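PDB 4G9E: Alpha/beta hydrolase fold protein from Ochrobactrum, which hydrolyses N-acyl homoserine lactones, bacterial quorum-sensing signals, as an AHL-lactonase of the alpha/beta-hydrolase fold. Local coordinates for residues A[234-246]-A[257-269]. Sequence-based numbering, arbitrary orientation. Where two conformers were deposited one is given.
Sequences NLWEGKTHVIDNA and EFDAYLARFIRDC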
# COMPACT_ATOMS: atom_id res chain seq x y z
N ASN A 234 -11.27 -11.28 -10.24
CA ASN A 234 -10.53 -11.15 -11.49
C ASN A 234 -9.04 -11.06 -11.19
O ASN A 234 -8.45 -9.98 -11.19
CB ASN A 234 -11.01 -9.89 -12.21
CG ASN A 234 -10.36 -9.69 -13.56
OD1 ASN A 234 -9.66 -10.57 -14.07
ND2 ASN A 234 -10.59 -8.53 -14.15
N LEU A 235 -8.45 -12.22 -10.89
CA LEU A 235 -7.06 -12.30 -10.50
C LEU A 235 -6.16 -12.18 -11.72
O LEU A 235 -6.22 -12.99 -12.65
CB LEU A 235 -6.78 -13.62 -9.78
CG LEU A 235 -5.37 -13.84 -9.26
CD1 LEU A 235 -4.97 -12.74 -8.29
CD2 LEU A 235 -5.27 -15.21 -8.60
N TRP A 236 -5.32 -11.15 -11.73
CA TRP A 236 -4.46 -10.87 -12.87
C TRP A 236 -3.51 -12.03 -13.15
O TRP A 236 -2.77 -12.47 -12.26
CB TRP A 236 -3.68 -9.59 -12.61
CG TRP A 236 -2.72 -9.20 -13.69
CD1 TRP A 236 -3.02 -8.76 -14.95
CD2 TRP A 236 -1.29 -9.18 -13.58
NE1 TRP A 236 -1.86 -8.48 -15.63
CE2 TRP A 236 -0.79 -8.73 -14.82
CE3 TRP A 236 -0.40 -9.51 -12.56
CZ2 TRP A 236 0.58 -8.59 -15.05
CZ3 TRP A 236 0.95 -9.37 -12.80
CH2 TRP A 236 1.43 -8.91 -14.04
N GLU A 237 -3.55 -12.51 -14.39
CA GLU A 237 -2.75 -13.65 -14.85
C GLU A 237 -3.10 -14.97 -14.13
O GLU A 237 -2.39 -15.96 -14.26
CB GLU A 237 -1.25 -13.35 -14.84
CG GLU A 237 -0.89 -12.28 -15.86
CD GLU A 237 0.60 -12.05 -16.03
OE1 GLU A 237 1.40 -12.51 -15.18
OE2 GLU A 237 0.97 -11.40 -17.03
N GLY A 238 -4.22 -14.96 -13.41
CA GLY A 238 -4.81 -16.18 -12.89
C GLY A 238 -4.09 -16.83 -11.74
O GLY A 238 -4.39 -17.97 -11.38
N LYS A 239 -3.11 -16.16 -11.19
CA LYS A 239 -2.38 -16.69 -10.05
C LYS A 239 -1.79 -15.58 -9.20
O LYS A 239 -1.70 -14.47 -9.64
CB LYS A 239 -1.28 -17.67 -10.49
CG LYS A 239 -0.15 -16.97 -11.17
CD LYS A 239 0.89 -18.01 -11.64
CE LYS A 239 1.51 -18.75 -10.43
NZ LYS A 239 1.65 -20.27 -10.43
N THR A 240 -1.43 -15.92 -7.95
CA THR A 240 -0.64 -15.02 -7.14
C THR A 240 0.83 -15.23 -7.50
O THR A 240 1.24 -16.35 -7.81
CB THR A 240 -0.92 -15.21 -5.62
OG1 THR A 240 -0.54 -16.52 -5.21
CG2 THR A 240 -2.40 -15.01 -5.34
N HIS A 241 1.60 -14.15 -7.50
CA HIS A 241 2.99 -14.15 -7.96
C HIS A 241 3.94 -14.07 -6.78
O HIS A 241 3.67 -13.36 -5.80
CB HIS A 241 3.24 -12.96 -8.88
CG HIS A 241 2.57 -13.06 -10.21
ND1 HIS A 241 2.87 -14.05 -11.13
CD2 HIS A 241 1.63 -12.28 -10.80
CE1 HIS A 241 2.14 -13.88 -12.21
NE2 HIS A 241 1.37 -12.82 -12.04
N VAL A 242 5.07 -14.78 -6.88
CA VAL A 242 6.04 -14.83 -5.81
C VAL A 242 7.44 -14.57 -6.37
O VAL A 242 7.85 -15.19 -7.36
CB VAL A 242 5.99 -16.20 -5.09
CG1 VAL A 242 7.07 -16.30 -4.03
CG2 VAL A 242 4.61 -16.41 -4.47
N ILE A 243 8.15 -13.65 -5.75
CA ILE A 243 9.50 -13.27 -6.15
C ILE A 243 10.52 -13.85 -5.18
O ILE A 243 10.47 -13.59 -3.98
CB ILE A 243 9.63 -11.74 -6.19
CG1 ILE A 243 8.69 -11.15 -7.26
CG2 ILE A 243 11.08 -11.33 -6.42
CD1 ILE A 243 8.56 -9.64 -7.21
N ASP A 244 11.46 -14.63 -5.69
CA ASP A 244 12.51 -15.20 -4.86
C ASP A 244 13.43 -14.10 -4.33
O ASP A 244 13.58 -13.05 -4.94
CB ASP A 244 13.37 -16.19 -5.66
CG ASP A 244 12.59 -17.42 -6.10
OD1 ASP A 244 11.45 -17.62 -5.65
OD2 ASP A 244 13.16 -18.20 -6.90
N ASN A 245 14.06 -14.35 -3.18
CA ASN A 245 15.07 -13.44 -2.65
C ASN A 245 14.51 -12.08 -2.35
O ASN A 245 15.16 -11.05 -2.56
CB ASN A 245 16.26 -13.31 -3.61
CG ASN A 245 16.82 -14.63 -4.02
OD1 ASN A 245 17.03 -14.89 -5.20
ND2 ASN A 245 17.06 -15.50 -3.04
N ALA A 246 13.28 -12.07 -1.87
CA ALA A 246 12.65 -10.85 -1.41
C ALA A 246 11.69 -11.19 -0.29
O ALA A 246 11.20 -12.32 -0.20
CB ALA A 246 11.88 -10.18 -2.55
N GLU A 257 12.83 -7.21 -10.86
CA GLU A 257 11.83 -8.27 -10.95
C GLU A 257 10.44 -7.75 -10.59
O GLU A 257 9.45 -8.07 -11.26
CB GLU A 257 12.21 -9.46 -10.09
CG GLU A 257 11.29 -10.65 -10.31
CD GLU A 257 11.88 -11.95 -9.82
OE1 GLU A 257 11.13 -12.93 -9.70
OE2 GLU A 257 13.10 -11.99 -9.55
N PHE A 258 10.35 -6.96 -9.53
CA PHE A 258 9.08 -6.37 -9.16
C PHE A 258 8.54 -5.47 -10.28
O PHE A 258 7.36 -5.53 -10.63
CB PHE A 258 9.21 -5.58 -7.86
CG PHE A 258 7.98 -4.80 -7.52
CD1 PHE A 258 6.92 -5.39 -6.85
CD2 PHE A 258 7.85 -3.48 -7.93
CE1 PHE A 258 5.76 -4.66 -6.57
CE2 PHE A 258 6.71 -2.75 -7.67
CZ PHE A 258 5.67 -3.34 -6.99
N ASP A 259 9.42 -4.64 -10.83
CA ASP A 259 9.02 -3.69 -11.86
C ASP A 259 8.51 -4.41 -13.11
O ASP A 259 7.67 -3.86 -13.82
CB ASP A 259 10.16 -2.75 -12.25
CG ASP A 259 10.45 -1.69 -11.20
OD1 ASP A 259 9.64 -1.52 -10.26
OD2 ASP A 259 11.48 -1.00 -11.34
N ALA A 260 9.03 -5.60 -13.40
CA ALA A 260 8.51 -6.37 -14.52
C ALA A 260 7.01 -6.64 -14.32
O ALA A 260 6.21 -6.46 -15.24
CB ALA A 260 9.28 -7.68 -14.69
N TYR A 261 6.64 -7.08 -13.13
CA TYR A 261 5.23 -7.30 -12.84
C TYR A 261 4.42 -6.00 -12.88
O TYR A 261 3.35 -5.95 -13.47
CB TYR A 261 5.04 -7.95 -11.47
CG TYR A 261 5.46 -9.39 -11.41
CD1 TYR A 261 4.69 -10.39 -11.98
CD2 TYR A 261 6.63 -9.76 -10.75
CE1 TYR A 261 5.08 -11.72 -11.93
CE2 TYR A 261 7.02 -11.08 -10.68
CZ TYR A 261 6.23 -12.06 -11.27
OH TYR A 261 6.61 -13.38 -11.21
N LEU A 262 4.92 -4.96 -12.21
CA LEU A 262 4.17 -3.72 -12.12
C LEU A 262 3.98 -3.09 -13.50
O LEU A 262 2.88 -2.66 -13.84
CB LEU A 262 4.86 -2.75 -11.16
CG LEU A 262 4.18 -1.39 -11.00
CD1 LEU A 262 2.73 -1.54 -10.55
CD2 LEU A 262 4.98 -0.52 -10.03
N ALA A 263 5.05 -3.04 -14.30
CA ALA A 263 4.94 -2.48 -15.64
C ALA A 263 3.95 -3.26 -16.50
O ALA A 263 3.17 -2.67 -17.25
CB ALA A 263 6.31 -2.44 -16.31
N ARG A 264 4.01 -4.58 -16.42
CA ARG A 264 3.12 -5.41 -17.23
C ARG A 264 1.67 -5.20 -16.80
O ARG A 264 0.78 -5.10 -17.64
CB ARG A 264 3.52 -6.88 -17.16
CG ARG A 264 2.81 -7.75 -18.19
CD ARG A 264 3.44 -9.12 -18.30
NE ARG A 264 3.30 -9.97 -17.12
CZ ARG A 264 4.30 -10.36 -16.34
NH1 ARG A 264 4.06 -11.18 -15.33
NH2 ARG A 264 5.54 -9.93 -16.56
N PHE A 265 1.45 -5.11 -15.50
CA PHE A 265 0.11 -4.87 -14.97
C PHE A 265 -0.42 -3.51 -15.42
O PHE A 265 -1.56 -3.41 -15.87
CB PHE A 265 0.14 -4.97 -13.45
CG PHE A 265 -1.22 -4.87 -12.82
CD1 PHE A 265 -2.21 -5.79 -13.14
CD2 PHE A 265 -1.50 -3.88 -11.89
CE1 PHE A 265 -3.47 -5.71 -12.55
CE2 PHE A 265 -2.76 -3.80 -11.30
CZ PHE A 265 -3.73 -4.72 -11.62
N ILE A 266 0.39 -2.47 -15.32
CA ILE A 266 -0.05 -1.15 -15.77
C ILE A 266 -0.38 -1.17 -17.26
O ILE A 266 -1.44 -0.69 -17.67
CB ILE A 266 0.99 -0.05 -15.48
CG1 ILE A 266 1.22 0.11 -13.97
CG2 ILE A 266 0.53 1.27 -16.08
CD1 ILE A 266 2.45 0.93 -13.64
N ARG A 267 0.50 -1.76 -18.07
CA ARG A 267 0.24 -1.86 -19.50
C ARG A 267 -1.08 -2.59 -19.75
O ARG A 267 -1.91 -2.14 -20.54
CB ARG A 267 1.42 -2.58 -20.19
CG ARG A 267 1.39 -2.55 -21.72
CD ARG A 267 0.48 -3.58 -22.36
NE ARG A 267 0.64 -4.93 -21.83
CZ ARG A 267 1.54 -5.82 -22.24
NH1 ARG A 267 1.57 -7.02 -21.68
NH2 ARG A 267 2.42 -5.52 -23.21
N ASP A 268 -1.27 -3.71 -19.07
CA ASP A 268 -2.47 -4.51 -19.26
C ASP A 268 -3.73 -3.74 -18.88
O ASP A 268 -4.76 -3.88 -19.53
CB ASP A 268 -2.41 -5.80 -18.46
CG ASP A 268 -1.42 -6.82 -19.00
OD1 ASP A 268 -0.83 -6.61 -20.09
OD2 ASP A 268 -1.27 -7.85 -18.31
N CYS A 269 -3.66 -2.94 -17.81
CA CYS A 269 -4.84 -2.24 -17.31
C CYS A 269 -5.15 -0.95 -18.05
O CYS A 269 -6.25 -0.40 -17.90
CB CYS A 269 -4.66 -1.91 -15.83
SG CYS A 269 -4.71 -3.31 -14.72
O HOH W 1 -0.24 -10.21 -19.07
O HOH W 2 8.67 -14.14 -9.94
O HOH W 3 11.69 -14.95 -8.50
O HOH W 4 14.48 -12.19 -7.38
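Trp236 lies between its neighbour Glu237 and the helix, its indole reaching Phe265, Asp268 and Tyr261. CG stands anti to the backbone N (chi1 178°), which carries the ring across to helix 257-269. There the edge of Phe265 meets one indole face, CD1 coming 3.5 Å from Trp236 CG with the planes at 71°, a T-shaped pair, while Phe265 CB makes a CH-pi contact over the six-membered ring. The opposite face is covered by the CG methylene of Glu237. In the ring plane, Trp236 NE1 gives a fairly straight bond to the anti lone pair of Asp268 OD2 (2.8 Å); the other oxygen, OD1, is taken by Arg267. With an alanine here, Asp268 OD2 would probably lose this donor and a gap would open beside Phe265. Glu237, extended beyond CG, lays its carboxylate nearly coplanar with the Arg264 guanidinium, which grips it side-on: NE to OE2 (2.7 Å) and NH1 to OE1 (3.0 Å). A water donates to both Glu237 OE2 and Asp268 OD2, which probably eases the closeness of these two acids. Further along, in the conformer given for His241, which has a second one, Tyr261 CE1 lies over a face of the imidazole, the rings obliquely inclined. Ile243 sets CG1 against Tyr261 CE2 (3.8 Å) and CG2 against the Glu257 carboxylate, whose OE1 shares a water with Tyr261 OH and Val242 O. Strand 241-243, at the sheet's edge beside strand 211-216, thus runs roughly antiparallel (154°) to the C-terminal helix packed on it, the closing strand-helix unit of an alpha/beta-hydrolase fold.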